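Local atomic coordinates of alanine racemase (Enterococcus faecalis, PDB entry 3E6E), a protein that belongs to the alanine racemase family of two-domain enzymes, in which a TIM-barrel domain is joined to a β-rich C-terminal domain and two subunits associate. Residues 5-10 against 364-369; 249-254 against 281-286. The protein carries 1 engineered substitution. All blocks are in the same frame, centred on the assembly; numbering follows the deposited sequence.

Contact 1 of 2, residues 5-10 against 364-369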
loop_
_atom_site.group_PDB
_atom_site.type_symbol
_atom_site.label_atom_id
_atom_site.label_comp_id
_atom_site.label_asym_id
_atom_site.label_seq_id
_atom_site.Cartn_x
_atom_site.Cartn_y
_atom_site.Cartn_z
ATOM N N TRP A 5 4.933 1.910 15.674
ATOM C CA TRP A 5 6.224 2.174 16.293
ATOM C C TRP A 5 6.605 1.074 17.296
ATOM O O TRP A 5 7.770 0.944 17.671
ATOM C CB TRP A 5 6.215 3.527 17.013
ATOM C CG TRP A 5 6.039 4.694 16.113
ATOM C CD1 TRP A 5 4.871 5.359 15.829
ATOM C CD2 TRP A 5 7.067 5.353 15.374
ATOM N NE1 TRP A 5 5.119 6.400 14.956
ATOM C CE2 TRP A 5 6.458 6.417 14.662
ATOM C CE3 TRP A 5 8.447 5.147 15.240
ATOM C CZ2 TRP A 5 7.188 7.273 13.829
ATOM C CZ3 TRP A 5 9.174 5.997 14.413
ATOM C CH2 TRP A 5 8.542 7.046 13.718
ATOM N N HIS A 6 5.625 0.282 17.722
ATOM C CA HIS A 6 5.888 -0.770 18.688
ATOM C C HIS A 6 6.196 -2.118 18.064
ATOM O O HIS A 6 6.034 -3.162 18.697
ATOM C CB HIS A 6 4.725 -0.865 19.681
ATOM C CG HIS A 6 4.541 0.391 20.477
ATOM N ND1 HIS A 6 3.698 1.408 20.080
ATOM C CD2 HIS A 6 5.197 0.853 21.570
ATOM C CE1 HIS A 6 3.845 2.442 20.890
ATOM N NE2 HIS A 6 4.750 2.133 21.802
ATOM N N ARG A 7 6.667 -2.076 16.821
ATOM C CA ARG A 7 7.036 -3.265 16.070
ATOM C C ARG A 7 8.374 -2.932 15.432
ATOM O O ARG A 7 8.508 -1.925 14.749
ATOM C CB ARG A 7 5.997 -3.555 14.994
ATOM C CG ARG A 7 6.377 -4.696 14.069
ATOM C CD ARG A 7 5.357 -4.896 12.955
ATOM N NE ARG A 7 5.253 -3.724 12.096
ATOM C CZ ARG A 7 4.632 -3.711 10.923
ATOM N NH1 ARG A 7 4.057 -4.816 10.471
ATOM N NH2 ARG A 7 4.601 -2.598 10.196
ATOM N N PRO A 8 9.391 -3.772 15.648
ATOM C CA PRO A 8 10.706 -3.500 15.062
ATOM C C PRO A 8 10.785 -3.362 13.524
ATOM O O PRO A 8 11.863 -3.100 12.977
ATOM C CB PRO A 8 11.559 -4.652 15.594
ATOM C CG PRO A 8 10.561 -5.769 15.742
ATOM C CD PRO A 8 9.378 -5.064 16.358
ATOM N N THR A 9 9.676 -3.530 12.816
ATOM C CA THR A 9 9.742 -3.405 11.366
ATOM C C THR A 9 9.826 -1.927 11.011
ATOM O O THR A 9 8.851 -1.191 11.178
ATOM C CB THR A 9 8.512 -4.015 10.689
ATOM O OG1 THR A 9 8.361 -5.371 11.122
ATOM C CG2 THR A 9 8.678 -4.006 9.174
ATOM N N ARG A 10 10.986 -1.503 10.509
ATOM C CA ARG A 10 11.215 -0.100 10.152
ATOM C C ARG A 10 11.692 0.165 8.723
ATOM O O ARG A 10 12.327 -0.683 8.080
ATOM C CB ARG A 10 12.234 0.522 11.107
ATOM C CG ARG A 10 11.817 0.482 12.555
ATOM C CD ARG A 10 12.683 1.408 13.404
ATOM N NE ARG A 10 12.123 1.608 14.737
ATOM C CZ ARG A 10 10.824 1.784 14.977
ATOM N NH1 ARG A 10 9.951 1.776 13.977
ATOM N NH2 ARG A 10 10.392 1.971 16.215
ATOM N N GLN A 364 1.590 2.852 5.246
ATOM C CA GLN A 364 1.752 3.964 6.172
ATOM C C GLN A 364 2.174 3.422 7.532
ATOM O O GLN A 364 2.961 4.046 8.251
ATOM C CB GLN A 364 0.418 4.714 6.333
ATOM C CG GLN A 364 0.476 5.907 7.311
ATOM C CD GLN A 364 -0.832 6.157 8.077
ATOM O OE1 GLN A 364 -1.930 5.950 7.557
ATOM N NE2 GLN A 364 -0.709 6.627 9.313
ATOM N N ARG A 365 1.629 2.258 7.881
ATOM C CA ARG A 365 1.910 1.630 9.164
ATOM C C ARG A 365 3.385 1.396 9.443
ATOM O O ARG A 365 3.778 1.210 10.599
ATOM C CB ARG A 365 1.135 0.313 9.306
ATOM C CG ARG A 365 1.044 -0.536 8.046
ATOM C CD ARG A 365 0.178 -1.777 8.288
ATOM N NE ARG A 365 0.995 -2.914 8.706
ATOM C CZ ARG A 365 0.552 -3.926 9.439
ATOM N NH1 ARG A 365 -0.708 -3.953 9.852
ATOM N NH2 ARG A 365 1.378 -4.911 9.757
ATOM N N ILE A 366 4.214 1.414 8.406
ATOM C CA ILE A 366 5.630 1.210 8.647
ATOM C C ILE A 366 6.292 2.540 8.969
ATOM O O ILE A 366 6.330 3.447 8.139
ATOM C CB ILE A 366 6.345 0.582 7.450
ATOM C CG1 ILE A 366 5.609 -0.674 6.991
ATOM C CG2 ILE A 366 7.756 0.223 7.848
ATOM C CD1 ILE A 366 6.373 -1.500 5.961
ATOM N N PRO A 367 6.811 2.675 10.195
ATOM C CA PRO A 367 7.474 3.907 10.622
ATOM C C PRO A 367 8.683 4.209 9.746
ATOM O O PRO A 367 9.447 3.309 9.372
ATOM C CB PRO A 367 7.867 3.605 12.069
ATOM C CG PRO A 367 6.792 2.666 12.514
ATOM C CD PRO A 367 6.679 1.734 11.323
ATOM N N ARG A 368 8.858 5.479 9.413
ATOM C CA ARG A 368 9.989 5.855 8.590
ATOM C C ARG A 368 10.970 6.665 9.427
ATOM O O ARG A 368 10.630 7.727 9.932
ATOM C CB ARG A 368 9.495 6.625 7.358
ATOM C CG ARG A 368 8.801 5.705 6.332
ATOM C CD ARG A 368 7.655 6.408 5.619
ATOM N NE ARG A 368 6.491 5.538 5.427
ATOM C CZ ARG A 368 6.300 4.739 4.379
ATOM N NH1 ARG A 368 7.182 4.678 3.402
ATOM N NH2 ARG A 368 5.220 3.988 4.307
ATOM N N GLU A 369 12.175 6.130 9.599
ATOM C CA GLU A 369 13.224 6.775 10.386
ATOM C C GLU A 369 14.132 7.618 9.483
ATOM O O GLU A 369 14.553 7.163 8.422
ATOM C CB GLU A 369 14.060 5.706 11.107
ATOM C CG GLU A 369 13.252 4.671 11.887
ATOM C CD GLU A 369 13.305 4.858 13.397
ATOM O OE1 GLU A 369 12.592 4.121 14.117
ATOM O OE2 GLU A 369 14.060 5.736 13.867
#
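W5 lays a face of its indole over P367, in a place where the two chain termini of this racemase come together: the loop leading into strand 10-12 packs against the turn that enters strand 368-369, two strands paired in parallel in the mixed sheet of the C-terminal domain. The contact shows how a proline next to a short strand can be flanked by an aromatic ring and a cation. P367 CB stands 3.6 Å from the centroid of the W5 six-membered ring and 13° off its normal, a CH-pi contact. The indole of W5 reaches this position because CG turns to the N side of the residue, anti to the carbonyl carbon (chi1 -65°). E369 OE1, whose place is less sure, lies at the edge of the same ring. R10 crosses P367 at about a right angle, its NH1 3.4 Å from P367 CB while P367 CG lies in the guanidinium plane at the edge. A weak, bent bond, R10 NH2 to W5 O at 3.2 Å, ties the group back to its own segment. E369 OE1 sits over the face of the R10 guanidinium, well out of its plane, so the salt bridge rests on charges and no N-H points at the oxygen. At the other end R7 and R365 cross, their guanidinium planes 74° apart; R7 NH1 and R365 NH2, 2.8 Å apart, are two like-charged donors, not hydrogen-bonded to each other. Both groups share D288, and R365 also forms salt bridges with D315 of its own chain and E70 of the second subunit, so acidic partners probably balance the charges. R7 bends at chi3, with T9 CB over its guanidinium face; further along, I366 CG2 rests 3.8 Å from T9 O.

Contact 2 of 2, residues 249-254 against 281-286. With DCS (D-[3-hydroxy-2-methyl-5-phosphonooxymethyl-pyridin-4-ylmethyl]-N,O-cycloserylamide), chain F.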
loop_
_atom_site.group_PDB
_atom_site.type_symbol
_atom_site.label_atom_id
_atom_site.label_comp_id
_atom_site.label_asym_id
_atom_site.label_seq_id
_atom_site.Cartn_x
_atom_site.Cartn_y
_atom_site.Cartn_z
ATOM N N LEU A 249 15.075 -0.978 4.247
ATOM C CA LEU A 249 14.016 -1.648 5.000
ATOM C C LEU A 249 14.525 -2.764 5.897
ATOM O O LEU A 249 15.182 -3.703 5.427
ATOM C CB LEU A 249 12.989 -2.211 4.029
ATOM C CG LEU A 249 11.870 -3.089 4.566
ATOM C CD1 LEU A 249 10.907 -2.282 5.441
ATOM C CD2 LEU A 249 11.132 -3.664 3.376
ATOM N N THR A 250 14.203 -2.675 7.186
ATOM C CA THR A 250 14.640 -3.681 8.152
ATOM C C THR A 250 13.528 -4.132 9.073
ATOM O O THR A 250 12.440 -3.551 9.114
ATOM C CB THR A 250 15.769 -3.152 9.066
ATOM O OG1 THR A 250 15.371 -1.891 9.619
ATOM C CG2 THR A 250 17.088 -3.013 8.312
ATOM N N SER A 251 13.824 -5.184 9.821
ATOM C CA SER A 251 12.898 -5.729 10.802
ATOM C C SER A 251 13.768 -6.622 11.664
ATOM O O SER A 251 14.991 -6.457 11.682
ATOM C CB SER A 251 11.803 -6.551 10.123
ATOM O OG SER A 251 10.769 -6.868 11.043
ATOM N N GLU A 252 13.162 -7.559 12.382
ATOM C CA GLU A 252 13.954 -8.468 13.204
ATOM C C GLU A 252 13.190 -9.713 13.616
ATOM O O GLU A 252 11.964 -9.713 13.693
ATOM C CB GLU A 252 14.494 -7.745 14.451
ATOM C CG GLU A 252 13.473 -7.429 15.523
ATOM C CD GLU A 252 14.048 -6.542 16.628
ATOM O OE1 GLU A 252 13.462 -6.484 17.736
ATOM O OE2 GLU A 252 15.087 -5.894 16.382
ATOM N N LEU A 253 13.950 -10.776 13.868
ATOM C CA LEU A 253 13.414 -12.061 14.285
ATOM C C LEU A 253 12.681 -11.935 15.609
ATOM O O LEU A 253 13.244 -11.459 16.589
ATOM C CB LEU A 253 14.557 -13.055 14.430
ATOM C CG LEU A 253 15.201 -13.468 13.114
ATOM C CD1 LEU A 253 16.432 -14.288 13.380
ATOM C CD2 LEU A 253 14.196 -14.244 12.287
ATOM N N ILE A 254 11.421 -12.353 15.628
ATOM C CA ILE A 254 10.620 -12.294 16.842
ATOM C C ILE A 254 10.282 -13.708 17.324
ATOM O O ILE A 254 9.775 -13.887 18.430
ATOM C CB ILE A 254 9.305 -11.492 16.623
ATOM C CG1 ILE A 254 8.416 -12.187 15.594
ATOM C CG2 ILE A 254 9.629 -10.084 16.134
ATOM C CD1 ILE A 254 7.073 -11.514 15.432
ATOM N N THR A 281 10.618 -16.084 12.256
ATOM C CA THR A 281 9.379 -15.400 11.917
ATOM C C THR A 281 9.617 -13.906 12.033
ATOM O O THR A 281 10.088 -13.418 13.056
ATOM C CB THR A 281 8.218 -15.815 12.852
ATOM O OG1 THR A 281 7.981 -17.216 12.724
ATOM C CG2 THR A 281 6.932 -15.096 12.475
ATOM N N VAL A 282 9.288 -13.194 10.962
ATOM C CA VAL A 282 9.475 -11.751 10.889
ATOM C C VAL A 282 8.135 -11.009 10.816
ATOM O O VAL A 282 7.284 -11.330 9.979
ATOM C CB VAL A 282 10.322 -11.403 9.655
ATOM C CG1 VAL A 282 10.608 -9.913 9.623
ATOM C CG2 VAL A 282 11.617 -12.211 9.669
ATOM N N PRO A 283 7.939 -10.001 11.682
ATOM C CA PRO A 283 6.721 -9.189 11.761
ATOM C C PRO A 283 6.464 -8.172 10.634
ATOM O O PRO A 283 6.221 -6.982 10.882
ATOM C CB PRO A 283 6.835 -8.537 13.141
ATOM C CG PRO A 283 8.292 -8.365 13.297
ATOM C CD PRO A 283 8.841 -9.685 12.802
ATOM N N ILE A 284 6.503 -8.659 9.396
ATOM C CA ILE A 284 6.251 -7.830 8.224
ATOM C C ILE A 284 5.504 -8.698 7.230
ATOM O O ILE A 284 5.926 -9.819 6.939
ATOM C CB ILE A 284 7.566 -7.317 7.592
ATOM C CG1 ILE A 284 7.254 -6.360 6.443
ATOM C CG2 ILE A 284 8.416 -8.484 7.115
ATOM C CD1 ILE A 284 8.506 -5.804 5.761
ATOM N N GLY A 285 4.387 -8.182 6.719
ATOM C CA GLY A 285 3.577 -8.948 5.780
ATOM C C GLY A 285 3.054 -8.151 4.608
ATOM O O GLY A 285 3.455 -7.012 4.403
ATOM N N TYR A 286 2.137 -8.731 3.847
ATOM C CA TYR A 286 1.641 -8.032 2.687
ATOM C C TYR A 286 0.813 -6.803 2.999
ATOM O O TYR A 286 0.490 -6.024 2.109
ATOM C CB TYR A 286 0.891 -8.990 1.746
ATOM C CG TYR A 286 -0.253 -9.777 2.331
ATOM C CD1 TYR A 286 -1.495 -9.182 2.560
ATOM C CD2 TYR A 286 -0.121 -11.157 2.560
ATOM C CE1 TYR A 286 -2.587 -9.938 2.987
ATOM C CE2 TYR A 286 -1.203 -11.929 2.989
ATOM C CZ TYR A 286 -2.439 -11.319 3.193
ATOM O OH TYR A 286 -3.534 -12.091 3.520
HETATM N N1 DCS F . -6.366 -15.625 13.818
HETATM C C2 DCS F . -4.988 -15.345 13.567
HETATM C C2A DCS F . -3.901 -15.789 14.546
HETATM C C3 DCS F . -4.692 -14.642 12.395
HETATM O O3 DCS F . -3.414 -14.327 12.078
HETATM C C4 DCS F . -5.789 -14.252 11.505
HETATM C C4A DCS F . -5.470 -13.506 10.250
HETATM C C5 DCS F . -7.181 -14.590 11.853
HETATM C C6 DCS F . -7.418 -15.267 13.001
HETATM C C5A DCS F . -8.421 -14.227 10.986
HETATM O O4P DCS F . -8.436 -14.939 9.726
HETATM P P DCS F . -9.574 -14.819 8.579
HETATM O O1P DCS F . -10.841 -15.253 9.167
HETATM O O2P DCS F . -9.642 -13.429 8.117
HETATM O O3P DCS F . -9.190 -15.699 7.490
HETATM N N DCS F . -4.720 -14.410 9.309
HETATM C CA DCS F . -4.329 -13.920 8.069
HETATM C C DCS F . -3.047 -13.381 7.759
HETATM O O DCS F . -2.008 -13.258 8.624
HETATM N ND DCS F . -3.038 -13.026 6.502
HETATM O OG DCS F . -4.281 -13.308 5.959
HETATM C CB DCS F . -5.062 -13.851 6.915
#
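P283 packs against I254 from the centre of an inverse gamma turn, a tight kink at the end of the antiparallel pairing of strands 249-259 and 277-282 in the C-terminal domain. The turn closes through I284 N to V282 O, 2.8 Å. Just before it, one bond crosses between the backbones: I254 N donates to T281 O at 3.1 Å. Most of the rest is side-chain packing. I254 rests on the P283 ring, with CG2 3.4 Å from P283 CD and CD1 also against the ring, while I254 CG1, placed between its backbone N and carbonyl carbon (chi1 63°), comes up beside T281 O. P283 CD also lies 3.2 Å from E252 O. Nearby, S251 OG touches V282 CG1 at 3.4 Å; this hydroxyl is buried, and T9 supplies its hydrogen-bond partner. L249 and I284 meet end on by their methyl groups. The 281-286 segment then leads into the ligand pocket, where Y286 packs on Y356 of the second subunit and makes a weak hydrogen bond, OH to OG of DCS, at 2.8 Å.

In the fold
Contacts 1 and 2 lie about 10 Å apart, centre to centre, on one mixed sheet of the C-terminal domain, which joins residues near both chain ends to strands 249-259 and 277-282. In sequence order 5-10 comes first, then 249-254, 281-286 and finally 364-369, so contact 2 is nested within the loop that contact 1 closes. In the sheet, strand 10-12 runs between strands 249-259 and 368-369. T9 joins the contacts: its OG1 lies 2.7 Å from P283 O and 2.8 Å from S251 OG, both probable hydrogen bonds. Both contacts also touch the second subunit, which places this junction of termini and sheet beside the dimer interface.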